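PDB 1SFU: protein E3 homolog from Yaba-like disease virus, which binds left-handed Z-form nucleic acid through the N-terminal Zalpha domain described here and probably counters host antiviral responses to double-stranded RNA. Local coordinates for residues 62-65 with 66-70; 47-50 with 51-54. All coordinates share one frame; numbering follows the deposited sequence.

Interaction 1: residues 62-65 with 66-70. With nucleotides of chain A.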
loop_
_atom_site.group_PDB
_atom_site.type_symbol
_atom_site.label_atom_id
_atom_site.label_comp_id
_atom_site.label_asym_id
_atom_site.label_seq_id
_atom_site.Cartn_x
_atom_site.Cartn_y
_atom_site.Cartn_z
ATOM N N VAL C 62 4.351 12.073 11.964
ATOM C CA VAL C 62 5.502 12.781 11.412
ATOM C C VAL C 62 6.205 11.807 10.474
ATOM O O VAL C 62 6.766 10.805 10.919
ATOM C CB VAL C 62 6.481 13.223 12.524
ATOM C CG1 VAL C 62 7.811 13.647 11.917
ATOM C CG2 VAL C 62 5.873 14.378 13.310
ATOM N N PRO C 63 6.173 12.088 9.161
ATOM C CA PRO C 63 6.785 11.260 8.117
ATOM C C PRO C 63 8.265 10.968 8.281
ATOM O O PRO C 63 9.096 11.392 7.482
ATOM C CB PRO C 63 6.474 12.031 6.834
ATOM C CG PRO C 63 6.388 13.435 7.296
ATOM C CD PRO C 63 5.595 13.307 8.571
ATOM N N SER C 64 8.589 10.233 9.331
ATOM C CA SER C 64 9.956 9.857 9.578
ATOM C C SER C 64 10.032 8.437 9.017
ATOM O O SER C 64 9.071 7.955 8.401
ATOM C CB SER C 64 10.232 9.879 11.081
ATOM O OG SER C 64 11.621 9.855 11.338
ATOM N N ASN C 65 11.158 7.769 9.211
ATOM C CA ASN C 65 11.302 6.410 8.709
ATOM C C ASN C 65 11.612 5.478 9.863
ATOM O O ASN C 65 12.772 5.344 10.266
ATOM C CB ASN C 65 12.419 6.347 7.662
ATOM C CG ASN C 65 11.985 6.907 6.316
ATOM O OD1 ASN C 65 11.196 6.287 5.591
ATOM N ND2 ASN C 65 12.484 8.090 5.981
ATOM N N PRO C 66 10.576 4.823 10.422
ATOM C CA PRO C 66 9.163 4.914 10.030
ATOM C C PRO C 66 8.450 6.122 10.653
ATOM O O PRO C 66 9.041 6.879 11.425
ATOM C CB PRO C 66 8.593 3.593 10.533
ATOM C CG PRO C 66 9.296 3.439 11.833
ATOM C CD PRO C 66 10.747 3.817 11.486
ATOM N N PRO C 67 7.166 6.316 10.325
ATOM C CA PRO C 67 6.453 7.462 10.900
ATOM C C PRO C 67 6.382 7.425 12.423
ATOM O O PRO C 67 6.243 6.361 13.026
ATOM C CB PRO C 67 5.068 7.363 10.266
ATOM C CG PRO C 67 5.370 6.730 8.911
ATOM C CD PRO C 67 6.358 5.653 9.285
ATOM N N LYS C 68 6.492 8.597 13.038
ATOM C CA LYS C 68 6.407 8.725 14.487
ATOM C C LYS C 68 5.025 9.290 14.801
ATOM O O LYS C 68 4.515 10.143 14.077
ATOM C CB LYS C 68 7.507 9.659 14.997
ATOM C CG LYS C 68 8.903 9.082 14.797
ATOM C CD LYS C 68 10.013 10.112 15.010
ATOM C CE LYS C 68 11.380 9.487 14.725
ATOM N NZ LYS C 68 12.493 10.469 14.600
ATOM N N TRP C 69 4.414 8.802 15.870
ATOM C CA TRP C 69 3.084 9.250 16.240
ATOM C C TRP C 69 3.052 9.957 17.594
ATOM O O TRP C 69 3.460 9.386 18.617
ATOM C CB TRP C 69 2.131 8.050 16.229
ATOM C CG TRP C 69 2.036 7.406 14.874
ATOM C CD1 TRP C 69 2.915 6.517 14.322
ATOM C CD2 TRP C 69 1.033 7.648 13.878
ATOM N NE1 TRP C 69 2.520 6.189 13.042
ATOM C CE2 TRP C 69 1.369 6.872 12.745
ATOM C CE3 TRP C 69 -0.117 8.447 13.832
ATOM C CZ2 TRP C 69 0.596 6.873 11.576
ATOM C CZ3 TRP C 69 -0.891 8.447 12.669
ATOM C CH2 TRP C 69 -0.529 7.665 11.559
ATOM N N PHE C 70 2.574 11.202 17.572
ATOM C CA PHE C 70 2.471 12.050 18.764
ATOM C C PHE C 70 1.020 12.272 19.184
ATOM O O PHE C 70 0.117 12.319 18.343
ATOM C CB PHE C 70 3.062 13.446 18.506
ATOM C CG PHE C 70 4.522 13.454 18.177
ATOM C CD1 PHE C 70 4.977 13.016 16.935
ATOM C CD2 PHE C 70 5.450 13.934 19.101
ATOM C CE1 PHE C 70 6.336 13.055 16.616
ATOM C CE2 PHE C 70 6.814 13.975 18.790
ATOM C CZ PHE C 70 7.253 13.535 17.545
ATOM P P DG A 3 9.040 0.364 7.660
ATOM O OP1 DG A 3 10.371 0.541 8.291
ATOM O OP2 DG A 3 7.972 -0.366 8.371
ATOM O "O5'" DG A 3 8.531 1.812 7.237
ATOM C "C5'" DG A 3 7.188 2.002 6.812
ATOM C "C4'" DG A 3 6.963 3.436 6.399
ATOM O "O4'" DG A 3 7.957 3.803 5.427
ATOM C "C3'" DG A 3 5.620 3.656 5.723
ATOM O "O3'" DG A 3 4.756 4.259 6.691
ATOM C "C2'" DG A 3 5.909 4.738 4.695
ATOM C "C1'" DG A 3 7.407 4.645 4.432
ATOM N N9 DG A 3 7.813 4.109 3.133
ATOM C C8 DG A 3 8.614 4.738 2.209
ATOM N N7 DG A 3 8.840 4.014 1.148
ATOM C C5 DG A 3 8.146 2.834 1.379
ATOM C C6 DG A 3 8.031 1.671 0.576
ATOM O O6 DG A 3 8.540 1.451 -0.530
ATOM N N1 DG A 3 7.232 0.705 1.183
ATOM C C2 DG A 3 6.624 0.843 2.404
ATOM N N2 DG A 3 5.888 -0.201 2.815
ATOM N N3 DG A 3 6.726 1.928 3.168
ATOM C C4 DG A 3 7.496 2.877 2.595
#
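Val62 and Lys68 form an antiparallel hydrogen-bonded pair at the turn end of the beta-hairpin that serves as the wing of this winged helix-turn-helix Zalpha domain, Val62 N reaching Lys68 O at 2.9 Å and Lys68 N returning to Val62 O at 3.1 Å. Between the strands the chain reverses through Ser64, Asn65 and Pro66, with a cis peptide bond before Pro66. On the face of the sheet that carries Val62 and Lys68, the extended lysine chain runs back over the turn. Ser64 holds OG anti to its own backbone N (chi1 -165°), which places the hydroxyl beside the end of that chain: Lys68 CE lies 3.4 Å from Ser64 OG, and NZ makes a weak hydrogen bond to the same oxygen. Val62 CG2 meets the Phe70 ring obliquely, 3.6 Å from Phe70 CE1. The loop meets the bound Z-DNA through its prolines: Pro66 CB approaches O5' of DG3 of chain A at 3.7 Å. Pro67, which also packs on Tyr51 of helix 43-55, brings its ring carbon CD within 3.4 Å of O3' of the same nucleotide.

Interaction 2: residues 47-50 with 51-54. With nucleotides of chain A.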
loop_
_atom_site.group_PDB
_atom_site.type_symbol
_atom_site.label_atom_id
_atom_site.label_comp_id
_atom_site.label_asym_id
_atom_site.label_seq_id
_atom_site.Cartn_x
_atom_site.Cartn_y
_atom_site.Cartn_z
ATOM N N ASN C 47 -1.853 0.355 12.157
ATOM C CA ASN C 47 -1.803 1.486 11.223
ATOM C C ASN C 47 -3.190 1.914 10.755
ATOM O O ASN C 47 -3.475 3.104 10.634
ATOM C CB ASN C 47 -0.947 1.149 9.994
ATOM C CG ASN C 47 0.527 1.437 10.208
ATOM O OD1 ASN C 47 0.894 2.404 10.883
ATOM N ND2 ASN C 47 1.385 0.611 9.615
ATOM N N GLN C 48 -4.052 0.945 10.474
ATOM C CA GLN C 48 -5.400 1.271 10.034
ATOM C C GLN C 48 -6.076 2.190 11.052
ATOM O O GLN C 48 -6.815 3.096 10.682
ATOM C CB GLN C 48 -6.232 -0.005 9.856
ATOM C CG GLN C 48 -5.828 -0.853 8.658
ATOM C CD GLN C 48 -6.652 -2.121 8.557
ATOM O OE1 GLN C 48 -6.739 -2.888 9.512
ATOM N NE2 GLN C 48 -7.262 -2.348 7.396
ATOM N N GLN C 49 -5.813 1.956 12.335
ATOM C CA GLN C 49 -6.404 2.775 13.386
ATOM C C GLN C 49 -5.663 4.097 13.611
ATOM O O GLN C 49 -6.288 5.137 13.838
ATOM C CB GLN C 49 -6.473 1.983 14.692
ATOM C CG GLN C 49 -7.306 0.712 14.578
ATOM C CD GLN C 49 -8.583 0.921 13.771
ATOM O OE1 GLN C 49 -9.368 1.827 14.046
ATOM N NE2 GLN C 49 -8.792 0.077 12.767
ATOM N N LEU C 50 -4.335 4.058 13.546
ATOM C CA LEU C 50 -3.538 5.263 13.738
ATOM C C LEU C 50 -3.906 6.353 12.740
ATOM O O LEU C 50 -4.043 7.514 13.114
ATOM C CB LEU C 50 -2.047 4.946 13.627
ATOM C CG LEU C 50 -1.391 4.309 14.849
ATOM C CD1 LEU C 50 0.035 3.901 14.504
ATOM C CD2 LEU C 50 -1.397 5.292 16.009
ATOM N N TYR C 51 -4.074 5.989 11.472
ATOM C CA TYR C 51 -4.432 6.995 10.479
ATOM C C TYR C 51 -5.868 7.478 10.651
ATOM O O TYR C 51 -6.169 8.630 10.363
ATOM C CB TYR C 51 -4.187 6.473 9.057
ATOM C CG TYR C 51 -2.713 6.437 8.715
ATOM C CD1 TYR C 51 -1.961 5.271 8.864
ATOM C CD2 TYR C 51 -2.059 7.593 8.304
ATOM C CE1 TYR C 51 -0.577 5.266 8.609
ATOM C CE2 TYR C 51 -0.689 7.606 8.050
ATOM C CZ TYR C 51 0.048 6.446 8.203
ATOM O OH TYR C 51 1.407 6.484 7.963
ATOM N N LYS C 52 -6.749 6.606 11.127
ATOM C CA LYS C 52 -8.141 6.994 11.369
ATOM C C LYS C 52 -8.147 7.955 12.561
ATOM O O LYS C 52 -8.869 8.952 12.582
ATOM C CB LYS C 52 -8.998 5.766 11.694
ATOM C CG LYS C 52 -9.245 4.813 10.528
ATOM C CD LYS C 52 -9.885 3.506 11.022
ATOM C CE LYS C 52 -10.164 2.517 9.896
ATOM N NZ LYS C 52 -11.287 2.962 9.024
ATOM N N LEU C 53 -7.317 7.651 13.549
ATOM C CA LEU C 53 -7.216 8.471 14.740
ATOM C C LEU C 53 -6.648 9.851 14.402
ATOM O O LEU C 53 -7.014 10.851 15.025
ATOM C CB LEU C 53 -6.333 7.767 15.765
ATOM C CG LEU C 53 -6.324 8.293 17.197
ATOM C CD1 LEU C 53 -7.727 8.211 17.806
ATOM C CD2 LEU C 53 -5.340 7.458 18.010
ATOM N N GLN C 54 -5.759 9.919 13.412
ATOM C CA GLN C 54 -5.194 11.211 13.035
ATOM C C GLN C 54 -6.292 12.066 12.418
ATOM O O GLN C 54 -6.302 13.285 12.574
ATOM C CB GLN C 54 -4.034 11.055 12.042
ATOM C CG GLN C 54 -3.450 12.391 11.603
ATOM C CD GLN C 54 -2.195 12.254 10.771
ATOM O OE1 GLN C 54 -2.168 11.523 9.777
ATOM N NE2 GLN C 54 -1.144 12.972 11.163
ATOM P P DG A 5 0.045 -1.157 6.555
ATOM O OP1 DG A 5 0.989 -1.037 7.688
ATOM O OP2 DG A 5 -0.531 -2.482 6.207
ATOM O "O5'" DG A 5 -1.156 -0.151 6.829
ATOM C "C5'" DG A 5 -2.163 0.036 5.840
ATOM C "C4'" DG A 5 -3.119 1.130 6.254
ATOM O "O4'" DG A 5 -2.382 2.359 6.433
ATOM C "C3'" DG A 5 -4.176 1.430 5.201
ATOM O "O3'" DG A 5 -5.402 0.815 5.601
ATOM C "C2'" DG A 5 -4.412 2.925 5.356
ATOM C "C1'" DG A 5 -3.129 3.467 5.967
ATOM N N9 DG A 5 -2.268 4.225 5.063
ATOM C C8 DG A 5 -1.783 5.492 5.273
ATOM N N7 DG A 5 -0.991 5.904 4.320
ATOM C C5 DG A 5 -0.958 4.850 3.416
ATOM C C6 DG A 5 -0.250 4.718 2.191
ATOM O O6 DG A 5 0.522 5.530 1.656
ATOM N N1 DG A 5 -0.503 3.489 1.583
ATOM C C2 DG A 5 -1.317 2.509 2.097
ATOM N N2 DG A 5 -1.422 1.388 1.361
ATOM N N3 DG A 5 -1.975 2.617 3.246
ATOM C C4 DG A 5 -1.751 3.808 3.848
ATOM P P DC A 4 3.466 3.451 7.196
ATOM O OP1 DC A 4 2.761 4.298 8.195
ATOM O OP2 DC A 4 3.924 2.101 7.581
ATOM O "O5'" DC A 4 2.587 3.320 5.874
ATOM C "C5'" DC A 4 1.190 3.067 5.936
ATOM C "C4'" DC A 4 0.835 1.884 5.064
ATOM O "O4'" DC A 4 1.114 2.188 3.672
ATOM C "C3'" DC A 4 1.604 0.600 5.383
ATOM O "O3'" DC A 4 0.743 -0.539 5.252
ATOM C "C2'" DC A 4 2.652 0.539 4.288
ATOM C "C1'" DC A 4 1.904 1.142 3.114
ATOM N N1 DC A 4 2.787 1.727 2.095
ATOM C C2 DC A 4 3.045 0.997 0.941
ATOM O O2 DC A 4 2.516 -0.113 0.816
ATOM N N3 DC A 4 3.866 1.514 -0.008
ATOM C C4 DC A 4 4.419 2.715 0.174
ATOM N N4 DC A 4 5.233 3.191 -0.787
ATOM C C5 DC A 4 4.169 3.488 1.347
ATOM C C6 DC A 4 3.353 2.960 2.274
ATOM P P DC A 6 -6.193 -0.120 4.560
ATOM O OP1 DC A 6 -7.409 -0.640 5.253
ATOM O OP2 DC A 6 -5.229 -1.080 3.969
ATOM O "O5'" DC A 6 -6.638 0.901 3.419
ATOM C "C5'" DC A 6 -7.716 0.591 2.537
ATOM C "C4'" DC A 6 -7.237 0.592 1.103
ATOM O "O4'" DC A 6 -6.822 1.927 0.727
ATOM C "C3'" DC A 6 -6.038 -0.320 0.819
ATOM O "O3'" DC A 6 -6.187 -0.934 -0.463
ATOM C "C2'" DC A 6 -4.873 0.646 0.759
ATOM C "C1'" DC A 6 -5.534 1.865 0.143
ATOM N N1 DC A 6 -4.843 3.127 0.424
ATOM C C2 DC A 6 -3.965 3.638 -0.542
ATOM O O2 DC A 6 -3.825 3.024 -1.607
ATOM N N3 DC A 6 -3.296 4.778 -0.287
ATOM C C4 DC A 6 -3.474 5.408 0.876
ATOM N N4 DC A 6 -2.770 6.523 1.096
ATOM C C5 DC A 6 -4.375 4.920 1.870
ATOM C C6 DC A 6 -5.034 3.788 1.603
#
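Helix 43-55 is the recognition helix of the winged helix-turn-helix Zalpha domain, and within it Asn47 and Tyr51, one turn apart, stand side by side toward the Z-DNA with amide and ring planes 50° apart. The helical bond from Tyr51 N to Asn47 O (3.1 Å) joins the same two residues, and this carbonyl oxygen also lies at the ring edge, 3.2 Å from Tyr51 CD1. C8 of the guanine of DG5 of chain A sits over the centre of one ring face, 3.3 Å above its plane, a CH-pi type approach. The phenol reaches past that base to the backbone: Tyr51 OH donates a 2.6 Å hydrogen bond to OP1 of DC4 of chain A, which lies in the ring plane. Asn47 ND2 takes the next phosphate, bonding to OP1 of DG5 of chain A at 2.6 Å. Farther round the helix, Lys52 runs back along the preceding turn, its CG 3.0 Å from Gln48 O and its CD 3.5 Å from Gln49 OE1, while Leu50 and Leu53 pack on helix 11-22. Gln48 completes the row of phosphate contacts: its chain, extended beyond CG (chi2 178°), carries NE2 to OP1 of DC6 of chain A at 2.7 Å.

How the interactions relate
Interaction 2 is partly buried and lies nearer the centre of the chain, whereas interaction 1, with its centre about 13 Å from that of interaction 2, is a surface hairpin. Together they present the recognition helix and the wing to the same DNA strand. Their chemistry differs accordingly: 47-54 grips three successive phosphates with polar side chains and offers a ring face to a base, while the turn in 62-70 adds proline contacts to the nucleotide preceding them. Trp69 joins the two elements. Its ring meets Tyr51 edge-to-face, with CZ2 3.4 Å from Tyr51 CZ, and also packs on Leu50 and Gln54. Trp69 therefore lies behind the DNA-contacting tyrosine, consistent with a second-shell position.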